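Long-range contacts in periplasmic binding protein (Veillonella parvula, PDB 4OVK), which probably captures a solute, perhaps a metal chelate as many relatives do, outside the cytoplasmic membrane and passes it to an ABC importer: residues A[25-30]-A[124-129]; A[31-36]-A[54-59]; A[46-51]-A[145-150]; A[139-144]-A[152-157]. One frame throughout, in Å; residues are numbered along the deposited sequence.

Contact 1 of 4, residues A[25-30]-A[124-129]; sequences VSMKKE and PAVSIK
Met27, a selenomethionine, lies against Pro124 and Val126 where the N-terminal beta-hairpin (strands 14-18 and 24-28) packs on strand 125-128, an outermost strand of the four-stranded parallel sheet. The two strand segments cross at 128° with their axes 7.7 Å apart, and no hydrogen bond links them; the contact is made by side chains. Met27 CB sits against the proline ring, 3.9 Å from Pro124 CG. With CG turned in between the backbone N and carbonyl carbon (chi1 66°), the chain leaves the ring and heads for Val126. SE touches the Ile146 side chain on helix 133-147. A bend at chi3 (68°) then brings the CE methyl to Val126 CG1, at 3.7 Å, the two side chains crossing at about a right angle. Val25 flanks this pair: its CG1 reaches Pro124 CB at 4.0 Å, while CG2 meets the same Val126 methyl. Hairpin and sheet are thus joined through aliphatic groups, although Ser127 N bonds to Asp19 in the hairpin turn. Two oxygens border the apolar groups: Ser26 O lies 3.4 Å from Pro124 CG, and Ala125 O is equally close to Val25 CG2.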
loop_
_atom_site.group_PDB
_atom_site.type_symbol
_atom_site.label_atom_id
_atom_site.label_comp_id
_atom_site.label_asym_id
_atom_site.label_seq_id
_atom_site.Cartn_x
_atom_site.Cartn_y
_atom_site.Cartn_z
ATOM N N VAL A 25 16.587 5.425 20.527
ATOM C CA VAL A 25 17.315 4.228 20.129
ATOM C C VAL A 25 18.699 4.613 19.628
ATOM O O VAL A 25 18.820 5.375 18.663
ATOM C CB VAL A 25 16.597 3.480 18.978
ATOM C CG1 VAL A 25 17.358 2.212 18.618
ATOM C CG2 VAL A 25 15.152 3.164 19.341
ATOM N N SER A 26 19.738 4.094 20.284
ATOM C CA SER A 26 21.121 4.280 19.837
ATOM C C SER A 26 21.478 3.274 18.761
ATOM O O SER A 26 21.081 2.124 18.845
ATOM C CB SER A 26 22.090 4.098 21.004
ATOM O OG SER A 26 21.903 5.119 21.942
HETATM N N MSE A 27 22.241 3.719 17.765
HETATM C CA MSE A 27 22.656 2.875 16.647
HETATM C C MSE A 27 23.875 3.492 16.019
HETATM O O MSE A 27 24.242 4.627 16.335
HETATM C CB MSE A 27 21.503 2.718 15.641
HETATM C CG MSE A 27 21.139 4.043 14.962
HETATM SE SE MSE A 27 19.560 3.846 13.813
HETATM C CE MSE A 27 18.262 3.544 15.252
ATOM N N LYS A 28 24.520 2.765 15.114
ATOM C CA LYS A 28 25.667 3.302 14.390
ATOM C C LYS A 28 25.243 4.522 13.579
ATOM O O LYS A 28 24.122 4.584 13.066
ATOM C CB LYS A 28 26.286 2.247 13.475
ATOM C CG LYS A 28 26.935 1.105 14.234
ATOM C CD LYS A 28 27.406 -0.014 13.323
ATOM C CE LYS A 28 28.244 -0.998 14.130
ATOM N NZ LYS A 28 28.263 -2.371 13.563
ATOM N N LYS A 29 26.138 5.494 13.470
ATOM C CA LYS A 29 25.884 6.701 12.689
ATOM C C LYS A 29 25.644 6.323 11.226
ATOM O O LYS A 29 24.731 6.850 10.580
ATOM C CB LYS A 29 27.063 7.678 12.828
ATOM C CG LYS A 29 26.814 9.054 12.224
ATOM C CD LYS A 29 27.574 10.149 12.969
ATOM C CE LYS A 29 29.082 10.039 12.801
ATOM N NZ LYS A 29 29.558 10.654 11.529
ATOM N N GLU A 30 26.452 5.393 10.734
ATOM C CA GLU A 30 26.355 4.859 9.376
ATOM C C GLU A 30 25.645 3.500 9.406
ATOM O O GLU A 30 26.195 2.506 9.884
ATOM C CB GLU A 30 27.761 4.721 8.793
ATOM C CG GLU A 30 27.879 3.922 7.505
ATOM C CD GLU A 30 27.218 4.586 6.314
ATOM O OE1 GLU A 30 26.995 5.819 6.352
ATOM O OE2 GLU A 30 26.930 3.868 5.331
ATOM N N PRO A 124 20.056 -2.816 17.615
ATOM C CA PRO A 124 19.064 -1.740 17.730
ATOM C C PRO A 124 17.778 -2.076 16.999
ATOM O O PRO A 124 17.806 -2.738 15.956
ATOM C CB PRO A 124 19.762 -0.548 17.074
ATOM C CG PRO A 124 21.227 -0.840 17.244
ATOM C CD PRO A 124 21.330 -2.324 17.049
ATOM N N ALA A 125 16.671 -1.620 17.553
ATOM C CA ALA A 125 15.350 -1.828 16.964
ATOM C C ALA A 125 14.518 -0.558 17.108
ATOM O O ALA A 125 14.534 0.086 18.164
ATOM C CB ALA A 125 14.659 -2.986 17.639
ATOM N N VAL A 126 13.793 -0.216 16.046
ATOM C CA VAL A 126 12.915 0.946 16.052
ATOM C C VAL A 126 11.505 0.486 15.798
ATOM O O VAL A 126 11.259 -0.354 14.917
ATOM C CB VAL A 126 13.325 2.047 15.046
ATOM C CG1 VAL A 126 14.670 2.664 15.445
ATOM C CG2 VAL A 126 13.390 1.538 13.630
ATOM N N SER A 127 10.584 1.044 16.577
ATOM C CA SER A 127 9.191 0.642 16.517
ATOM C C SER A 127 8.415 1.639 15.677
ATOM O O SER A 127 8.563 2.848 15.847
ATOM C CB SER A 127 8.598 0.544 17.920
ATOM O OG SER A 127 9.255 -0.469 18.685
ATOM N N ILE A 128 7.602 1.127 14.761
ATOM C CA ILE A 128 6.687 1.960 14.006
ATOM C C ILE A 128 5.224 1.567 14.291
ATOM O O ILE A 128 4.964 0.634 15.057
ATOM C CB ILE A 128 6.985 1.886 12.499
ATOM C CG1 ILE A 128 6.846 0.457 11.981
ATOM C CG2 ILE A 128 8.376 2.427 12.192
ATOM C CD1 ILE A 128 6.680 0.438 10.489
ATOM N N LYS A 129 4.292 2.289 13.671
ATOM C CA LYS A 129 2.846 2.099 13.873
ATOM C C LYS A 129 2.100 1.798 12.577
ATOM O O LYS A 129 2.623 2.032 11.485
ATOM C CB LYS A 129 2.228 3.356 14.462
ATOM C CG LYS A 129 2.762 3.773 15.821
ATOM C CD LYS A 129 1.771 4.727 16.478
ATOM C CE LYS A 129 2.410 5.534 17.591
ATOM N NZ LYS A 129 3.009 4.659 18.636
#

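Contact 2 of 4, residues A[31-36]-A[54-59]; sequences INRIAI and KIVGIH
A beta-alpha-beta crossover brings strand 55-57 alongside strand 34-36, with helix 41-49 as the connection, at one edge of the parallel sheet. Ile34 pairs with Ile55 and Ala35 with Gly57, so the register slips by one residue at a beta bulge around Val56. Ile34 O accepts at the slip: Val56 N gives it a nearly straight bond of 2.8 Å (178° at the hydrogen), and Gly57 N adds a weak one. On either side of the bulge, Ile34 N donates to Lys54 O and Ile36 N to Gly57 O. Beyond the last of these, a water bridges Ile36 O and His59 N, at 2.8 Å from the carbonyl, where the chains part. His59 goes on to cap the next helix, its ND1 bonded to Ser61 N.

At the other end Lys54 stretches back over the loop. Its chain is extended past CG and passes over the backbone carbonyls of Asn32 and Ile31, across the Asn32 side chain, so that NZ meets Ile31 O head-on at 2.7 Å. Arg33 lies across Val56 at about a right angle, and Val56 CG1 stands 3.6 Å above the plane of the guanidinium, over its centre. Bonds from Arg33 NE to Lys101 O and NH2 to Leu100 O keep that group from turning. Both cations therefore find neutral carbonyl oxygens here, and for Lys54 the ion pair to Glu30 is long and weak, which suggests that carbonyl dipoles do much of the holding.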
loop_
_atom_site.group_PDB
_atom_site.type_symbol
_atom_site.label_atom_id
_atom_site.label_comp_id
_atom_site.label_asym_id
_atom_site.label_seq_id
_atom_site.Cartn_x
_atom_site.Cartn_y
_atom_site.Cartn_z
ATOM N N ILE A 31 24.420 3.471 8.886
ATOM C CA ILE A 31 23.597 2.261 8.861
ATOM C C ILE A 31 23.736 1.645 7.491
ATOM O O ILE A 31 23.470 2.298 6.486
ATOM C CB ILE A 31 22.132 2.578 9.189
ATOM C CG1 ILE A 31 22.016 3.085 10.649
ATOM C CG2 ILE A 31 21.221 1.381 8.944
ATOM C CD1 ILE A 31 22.260 2.037 11.727
ATOM N N ASN A 32 24.217 0.407 7.454
ATOM C CA ASN A 32 24.458 -0.279 6.196
ATOM C C ASN A 32 23.628 -1.552 6.019
ATOM O O ASN A 32 23.538 -2.042 4.920
ATOM C CB ASN A 32 25.946 -0.592 6.066
ATOM C CG ASN A 32 26.385 -0.809 4.625
ATOM O OD1 ASN A 32 26.027 -0.038 3.711
ATOM N ND2 ASN A 32 27.198 -1.850 4.413
ATOM N N ARG A 33 23.039 -2.068 7.101
ATOM C CA ARG A 33 22.311 -3.338 7.101
ATOM C C ARG A 33 21.017 -3.177 7.901
ATOM O O ARG A 33 21.039 -2.927 9.122
ATOM C CB ARG A 33 23.162 -4.455 7.702
ATOM C CG ARG A 33 24.423 -4.784 6.925
ATOM C CD ARG A 33 25.278 -5.825 7.642
ATOM N NE ARG A 33 24.630 -7.133 7.755
ATOM C CZ ARG A 33 24.571 -8.044 6.784
ATOM N NH1 ARG A 33 25.120 -7.809 5.588
ATOM N NH2 ARG A 33 23.947 -9.207 7.002
ATOM N N ILE A 34 19.891 -3.300 7.202
ATOM C CA ILE A 34 18.592 -3.131 7.822
ATOM C C ILE A 34 17.727 -4.355 7.627
ATOM O O ILE A 34 17.650 -4.904 6.521
ATOM C CB ILE A 34 17.853 -1.920 7.245
ATOM C CG1 ILE A 34 18.681 -0.660 7.475
ATOM C CG2 ILE A 34 16.475 -1.807 7.881
ATOM C CD1 ILE A 34 18.261 0.494 6.589
ATOM N N ALA A 35 17.089 -4.790 8.714
ATOM C CA ALA A 35 16.090 -5.861 8.645
ATOM C C ALA A 35 14.711 -5.285 8.978
ATOM O O ALA A 35 14.585 -4.398 9.828
ATOM C CB ALA A 35 16.427 -6.999 9.586
ATOM N N ILE A 36 13.678 -5.807 8.310
ATOM C CA ILE A 36 12.363 -5.196 8.348
ATOM C C ILE A 36 11.290 -6.234 8.625
ATOM O O ILE A 36 11.051 -7.116 7.815
ATOM C CB ILE A 36 12.071 -4.457 7.023
ATOM C CG1 ILE A 36 13.195 -3.480 6.702
ATOM C CG2 ILE A 36 10.724 -3.738 7.086
ATOM C CD1 ILE A 36 13.452 -3.257 5.246
ATOM N N LYS A 54 20.852 -1.732 1.116
ATOM C CA LYS A 54 21.084 -1.891 2.558
ATOM C C LYS A 54 20.150 -2.880 3.247
ATOM O O LYS A 54 20.255 -3.090 4.451
ATOM C CB LYS A 54 21.005 -0.527 3.251
ATOM C CG LYS A 54 22.075 0.445 2.780
ATOM C CD LYS A 54 22.102 1.745 3.565
ATOM C CE LYS A 54 23.401 2.517 3.324
ATOM N NZ LYS A 54 23.544 3.708 4.218
ATOM N N ILE A 55 19.231 -3.492 2.487
ATOM C CA ILE A 55 18.227 -4.353 3.066
ATOM C C ILE A 55 18.800 -5.751 3.203
ATOM O O ILE A 55 19.274 -6.319 2.239
ATOM C CB ILE A 55 16.943 -4.377 2.216
ATOM C CG1 ILE A 55 16.360 -2.964 2.121
ATOM C CG2 ILE A 55 15.930 -5.349 2.820
ATOM C CD1 ILE A 55 15.159 -2.844 1.204
ATOM N N VAL A 56 18.789 -6.287 4.412
ATOM C CA VAL A 56 19.359 -7.632 4.662
ATOM C C VAL A 56 18.362 -8.639 5.225
ATOM O O VAL A 56 18.690 -9.808 5.377
ATOM C CB VAL A 56 20.586 -7.579 5.596
ATOM C CG1 VAL A 56 21.661 -6.683 4.989
ATOM C CG2 VAL A 56 20.212 -7.121 7.005
ATOM N N GLY A 57 17.147 -8.200 5.536
ATOM C CA GLY A 57 16.116 -9.106 5.976
ATOM C C GLY A 57 14.737 -8.525 5.778
ATOM O O GLY A 57 14.492 -7.360 6.106
ATOM N N ILE A 58 13.846 -9.341 5.222
ATOM C CA ILE A 58 12.458 -8.956 4.998
ATOM C C ILE A 58 11.478 -10.052 5.411
ATOM O O ILE A 58 11.837 -11.225 5.582
ATOM C CB ILE A 58 12.231 -8.571 3.507
ATOM C CG1 ILE A 58 12.245 -9.803 2.577
ATOM C CG2 ILE A 58 13.277 -7.562 3.068
ATOM C CD1 ILE A 58 11.966 -9.456 1.112
ATOM N N HIS A 59 10.227 -9.667 5.592
ATOM C CA HIS A 59 9.193 -10.610 5.960
ATOM C C HIS A 59 8.912 -11.543 4.760
ATOM O O HIS A 59 8.952 -11.107 3.593
ATOM C CB HIS A 59 7.955 -9.835 6.387
ATOM C CG HIS A 59 6.905 -10.662 7.035
ATOM N ND1 HIS A 59 6.102 -11.534 6.328
ATOM C CD2 HIS A 59 6.485 -10.719 8.320
ATOM C CE1 HIS A 59 5.261 -12.120 7.159
ATOM N NE2 HIS A 59 5.468 -11.637 8.371
HETATM O O HOH W 1 9.349 -6.686 5.580
#

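Contact 3 of 4, residues A[46-51]-A[145-150]; sequences YAVDGS and KILDKP
Asp49 and Lys149 face each other with CA atoms 6.7 Å apart, Asp49 at the end of helix 41-49 and Lys149 in the turn after helix 133-147. Gly50 and Asp148, the residues next to them, both leave helical backbone angles with positive phi (59° and 50°), turning the chain out of its helix. Lys149 then serves as the N-cap residue of helix 150-170, so the contact sets one helix end against a tight turn between two helices.

The side chain of Lys149 doubles back toward Asp49 through bends at chi2 and chi4. Its NZ forms a 2.8 Å salt bridge with Asp49 OD1, approaching from above the carboxylate plane, about 50° out of it. Two waters complete the polar network. One accepts from Lys149 NZ and donates to Val48 O at 2.8 Å, while the other gives its protons to Asp49 OD1 and, at 2.8 Å, to Leu147 O. OD1 is thus gripped by an ammonium and a water, and the carbonyls of Val48 and Leu147 each receive a water hydrogen. Beside these bonds Leu147 CD1 packs against both Val48 and Asp49, 3.8 Å from Val48 CG1 and 4.0 Å from Asp49 CB.

Neighbouring elements tie into the same corner. Gln152, in the first turn of helix 150-170, donates to Ala47 O of helix 41-49. Asp148 forms a salt bridge with Lys15 of strand 14-18, so the turn is linked to the N-terminal hairpin as well.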
loop_
_atom_site.group_PDB
_atom_site.type_symbol
_atom_site.label_atom_id
_atom_site.label_comp_id
_atom_site.label_asym_id
_atom_site.label_seq_id
_atom_site.Cartn_x
_atom_site.Cartn_y
_atom_site.Cartn_z
ATOM N N TYR A 46 12.944 0.805 0.685
ATOM C CA TYR A 46 13.451 0.936 -0.676
ATOM C C TYR A 46 13.191 2.355 -1.231
ATOM O O TYR A 46 14.072 2.971 -1.817
ATOM C CB TYR A 46 12.847 -0.137 -1.603
ATOM C CG TYR A 46 13.191 0.113 -3.034
ATOM C CD1 TYR A 46 14.383 -0.337 -3.567
ATOM C CD2 TYR A 46 12.344 0.847 -3.847
ATOM C CE1 TYR A 46 14.722 -0.080 -4.884
ATOM C CE2 TYR A 46 12.662 1.098 -5.170
ATOM C CZ TYR A 46 13.847 0.643 -5.679
ATOM O OH TYR A 46 14.176 0.913 -6.988
ATOM N N ALA A 47 11.978 2.859 -1.055
ATOM C CA ALA A 47 11.605 4.160 -1.571
ATOM C C ALA A 47 12.428 5.293 -0.947
ATOM O O ALA A 47 12.872 6.190 -1.643
ATOM C CB ALA A 47 10.129 4.398 -1.340
ATOM N N VAL A 48 12.634 5.242 0.363
ATOM C CA VAL A 48 13.386 6.287 1.039
ATOM C C VAL A 48 14.865 6.253 0.636
ATOM O O VAL A 48 15.453 7.295 0.380
ATOM C CB VAL A 48 13.235 6.183 2.573
ATOM C CG1 VAL A 48 14.086 7.242 3.262
ATOM C CG2 VAL A 48 11.776 6.340 2.969
ATOM N N ASP A 49 15.451 5.058 0.556
ATOM C CA ASP A 49 16.857 4.933 0.194
ATOM C C ASP A 49 17.073 5.015 -1.311
ATOM O O ASP A 49 18.207 5.136 -1.754
ATOM C CB ASP A 49 17.449 3.614 0.730
ATOM C CG ASP A 49 18.931 3.723 1.050
ATOM O OD1 ASP A 49 19.414 4.842 1.375
ATOM O OD2 ASP A 49 19.615 2.675 0.977
ATOM N N GLY A 50 15.996 4.920 -2.094
ATOM C CA GLY A 50 16.092 4.835 -3.555
ATOM C C GLY A 50 16.896 3.634 -4.019
ATOM O O GLY A 50 17.496 3.652 -5.087
ATOM N N SER A 51 16.876 2.568 -3.223
ATOM C CA SER A 51 17.801 1.465 -3.403
ATOM C C SER A 51 17.444 0.344 -2.451
ATOM O O SER A 51 16.947 0.592 -1.355
ATOM C CB SER A 51 19.236 1.944 -3.121
ATOM O OG SER A 51 20.141 0.876 -3.062
ATOM N N LYS A 145 16.119 9.603 8.906
ATOM C CA LYS A 145 17.147 9.809 9.932
ATOM C C LYS A 145 18.027 8.568 10.058
ATOM O O LYS A 145 19.237 8.669 10.167
ATOM C CB LYS A 145 16.502 10.132 11.273
ATOM C CG LYS A 145 15.877 11.513 11.296
ATOM C CD LYS A 145 15.763 12.079 12.697
ATOM C CE LYS A 145 15.187 13.489 12.663
ATOM N NZ LYS A 145 13.881 13.526 11.956
ATOM N N ILE A 146 17.413 7.399 10.008
ATOM C CA ILE A 146 18.163 6.140 10.076
ATOM C C ILE A 146 19.126 5.990 8.893
ATOM O O ILE A 146 20.306 5.669 9.065
ATOM C CB ILE A 146 17.205 4.944 10.150
ATOM C CG1 ILE A 146 16.492 4.958 11.509
ATOM C CG2 ILE A 146 17.953 3.627 9.920
ATOM C CD1 ILE A 146 15.329 4.011 11.612
ATOM N N LEU A 147 18.612 6.252 7.699
ATOM C CA LEU A 147 19.356 6.060 6.462
ATOM C C LEU A 147 20.219 7.254 6.055
ATOM O O LEU A 147 20.909 7.179 5.046
ATOM C CB LEU A 147 18.365 5.771 5.330
ATOM C CG LEU A 147 17.569 4.481 5.470
ATOM C CD1 LEU A 147 16.374 4.485 4.523
ATOM C CD2 LEU A 147 18.509 3.329 5.208
ATOM N N ASP A 148 20.177 8.349 6.822
ATOM C CA ASP A 148 20.778 9.626 6.426
ATOM C C ASP A 148 20.346 10.053 5.019
ATOM O O ASP A 148 21.179 10.413 4.178
ATOM C CB ASP A 148 22.301 9.578 6.555
ATOM C CG ASP A 148 22.747 9.631 7.994
ATOM O OD1 ASP A 148 22.443 10.639 8.665
ATOM O OD2 ASP A 148 23.398 8.680 8.462
ATOM N N LYS A 149 19.033 9.997 4.780
ATOM C CA LYS A 149 18.447 10.461 3.532
ATOM C C LYS A 149 17.297 11.418 3.849
ATOM O O LYS A 149 16.152 11.163 3.465
ATOM C CB LYS A 149 17.926 9.273 2.708
ATOM C CG LYS A 149 18.977 8.283 2.242
ATOM C CD LYS A 149 19.954 8.918 1.279
ATOM C CE LYS A 149 20.851 7.887 0.615
ATOM N NZ LYS A 149 20.100 7.013 -0.327
ATOM N N PRO A 150 17.587 12.519 4.564
ATOM C CA PRO A 150 16.464 13.381 4.982
ATOM C C PRO A 150 15.792 14.116 3.831
ATOM O O PRO A 150 14.590 14.374 3.877
ATOM C CB PRO A 150 17.118 14.351 5.981
ATOM C CG PRO A 150 18.563 14.369 5.600
ATOM C CD PRO A 150 18.867 12.965 5.158
HETATM O O HOH W 2 17.550 8.242 -1.210
HETATM O O HOH W 3 21.451 5.245 3.087
#

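Contact 4 of 4, residues A[139-144]-A[152-157]; sequences GIRLLG and QAEALI
Arg141 NE gives Glu154 OE2 a bond of 2.8 Å, the shortest across this antiparallel helix pair. Next to it Arg141 NH1 reaches Glu154 OE1 at 3.0 Å with the hydrogen almost in line (172°). This is a side-on, two-pronged salt bridge: each carboxylate oxygen offers its syn lone pair, and the two flat groups lie only 11° from coplanar. Arg141 gets there by sending CG anti to its own N and kinking at chi3, while Glu154 folds at chi2 to meet it.

Helices 133-147 and 150-170 form a helical hairpin, their segments running at 166° with axes 8.5 Å apart. Within these segments the backbones come closest at Gly144 and Ala153, where Gly144 has no side chain to hold them off. There Ala153 CB drops to 3.7 Å from Gly144 CA and 3.5 Å from Ile140 O. One turn away Ile140 CG2 takes over, resting on the backbone of Ala153 and 3.9 Å from Ile157 CG1. Ile157 CD1 packs 3.7 Å from Arg141 CB, beside the salt bridge. Leu156 carries the apolar seam on to Phe313 and Phe317 of helix 306-318.

Small and branched aliphatic groups therefore fill the interface, with the ion pair along its partly exposed border. Two bonds fix the rotation of both charged groups, and Lys161 NZ lies close to Arg141 NH1, a like-charge neighbour whose repulsion the Glu154 carboxylate may offset.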
loop_
_atom_site.group_PDB
_atom_site.type_symbol
_atom_site.label_atom_id
_atom_site.label_comp_id
_atom_site.label_asym_id
_atom_site.label_seq_id
_atom_site.Cartn_x
_atom_site.Cartn_y
_atom_site.Cartn_z
ATOM N N GLY A 139 6.766 7.484 9.805
ATOM C CA GLY A 139 7.703 6.378 9.581
ATOM C C GLY A 139 8.741 6.709 8.516
ATOM O O GLY A 139 9.921 6.388 8.656
ATOM N N ILE A 140 8.312 7.385 7.457
ATOM C CA ILE A 140 9.250 7.821 6.423
ATOM C C ILE A 140 10.297 8.789 6.996
ATOM O O ILE A 140 11.488 8.701 6.679
ATOM C CB ILE A 140 8.503 8.437 5.232
ATOM C CG1 ILE A 140 7.812 7.318 4.455
ATOM C CG2 ILE A 140 9.453 9.205 4.339
ATOM C CD1 ILE A 140 6.744 7.808 3.507
ATOM N N ARG A 141 9.847 9.698 7.851
ATOM C CA ARG A 141 10.739 10.698 8.431
ATOM C C ARG A 141 11.798 10.002 9.281
ATOM O O ARG A 141 12.997 10.317 9.194
ATOM C CB ARG A 141 9.941 11.714 9.237
ATOM C CG ARG A 141 10.785 12.863 9.778
ATOM C CD ARG A 141 9.915 14.012 10.236
ATOM N NE ARG A 141 9.366 14.768 9.114
ATOM C CZ ARG A 141 8.151 15.309 9.074
ATOM N NH1 ARG A 141 7.770 15.976 7.994
ATOM N NH2 ARG A 141 7.301 15.186 10.090
ATOM N N LEU A 142 11.345 9.035 10.077
ATOM C CA LEU A 142 12.233 8.203 10.881
ATOM C C LEU A 142 13.250 7.468 10.007
ATOM O O LEU A 142 14.456 7.477 10.304
ATOM C CB LEU A 142 11.398 7.219 11.720
ATOM C CG LEU A 142 12.110 6.093 12.490
ATOM C CD1 LEU A 142 13.046 6.655 13.537
ATOM C CD2 LEU A 142 11.099 5.185 13.159
ATOM N N LEU A 143 12.785 6.828 8.927
ATOM C CA LEU A 143 13.700 6.154 8.005
ATOM C C LEU A 143 14.747 7.105 7.420
ATOM O O LEU A 143 15.900 6.723 7.213
ATOM C CB LEU A 143 12.923 5.464 6.888
ATOM C CG LEU A 143 12.175 4.214 7.331
ATOM C CD1 LEU A 143 11.314 3.731 6.168
ATOM C CD2 LEU A 143 13.136 3.133 7.807
ATOM N N GLY A 144 14.343 8.336 7.136
ATOM C CA GLY A 144 15.266 9.346 6.648
ATOM C C GLY A 144 16.412 9.615 7.609
ATOM O O GLY A 144 17.543 9.807 7.191
ATOM N N GLN A 152 15.339 12.981 0.641
ATOM C CA GLN A 152 14.418 12.068 -0.035
ATOM C C GLN A 152 13.196 11.811 0.849
ATOM O O GLN A 152 12.079 11.810 0.361
ATOM C CB GLN A 152 15.079 10.745 -0.446
ATOM C CG GLN A 152 14.123 9.791 -1.177
ATOM C CD GLN A 152 14.476 9.495 -2.626
ATOM O OE1 GLN A 152 14.887 10.375 -3.375
ATOM N NE2 GLN A 152 14.277 8.241 -3.035
ATOM N N ALA A 153 13.407 11.632 2.151
ATOM C CA ALA A 153 12.296 11.393 3.069
ATOM C C ALA A 153 11.346 12.584 3.068
ATOM O O ALA A 153 10.125 12.417 2.898
ATOM C CB ALA A 153 12.815 11.094 4.480
ATOM N N GLU A 154 11.890 13.792 3.211
ATOM C CA GLU A 154 11.028 14.985 3.175
ATOM C C GLU A 154 10.378 15.194 1.802
ATOM O O GLU A 154 9.253 15.667 1.740
ATOM C CB GLU A 154 11.767 16.242 3.637
ATOM C CG GLU A 154 12.148 16.244 5.121
ATOM C CD GLU A 154 10.980 16.038 6.097
ATOM O OE1 GLU A 154 9.825 16.417 5.793
ATOM O OE2 GLU A 154 11.231 15.504 7.200
ATOM N N ALA A 155 11.059 14.841 0.712
ATOM C CA ALA A 155 10.436 14.942 -0.616
ATOM C C ALA A 155 9.227 14.005 -0.733
ATOM O O ALA A 155 8.202 14.376 -1.289
ATOM C CB ALA A 155 11.448 14.677 -1.714
ATOM N N LEU A 156 9.343 12.800 -0.178
ATOM C CA LEU A 156 8.228 11.844 -0.152
ATOM C C LEU A 156 7.089 12.362 0.728
ATOM O O LEU A 156 5.933 12.274 0.367
ATOM C CB LEU A 156 8.692 10.468 0.356
ATOM C CG LEU A 156 9.513 9.641 -0.625
ATOM C CD1 LEU A 156 10.247 8.502 0.079
ATOM C CD2 LEU A 156 8.646 9.101 -1.766
ATOM N N ILE A 157 7.422 12.924 1.882
ATOM C CA ILE A 157 6.395 13.420 2.786
ATOM C C ILE A 157 5.677 14.614 2.167
ATOM O O ILE A 157 4.446 14.697 2.248
ATOM C CB ILE A 157 6.982 13.786 4.157
ATOM C CG1 ILE A 157 7.453 12.509 4.869
ATOM C CG2 ILE A 157 5.946 14.502 5.017
ATOM C CD1 ILE A 157 8.477 12.774 5.955
#

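In the fold
All four contacts belong to the N-terminal lobe and lie on one side of the chain's centre. Contacts 1 and 2 sit at opposite outermost strands of the parallel sheet, centres about 12 Å apart. Contact 3 lies about 12 Å from contact 2 and 14 Å from contact 1; Ile31 packs on Ile146 in the first case, and Val126 CG2 meets Ile146 CD1 in the second. Ile128 on Leu142 joins contacts 1 and 4. Contacts 3 and 4 share helix 133-147, centres about 7 Å apart; Lys149 N probably bonds to Gly144 O. Helix 150-170 leads on to the second sheet, as expected of an interdomain helix in this family. None of the four contacts includes a ligand atom.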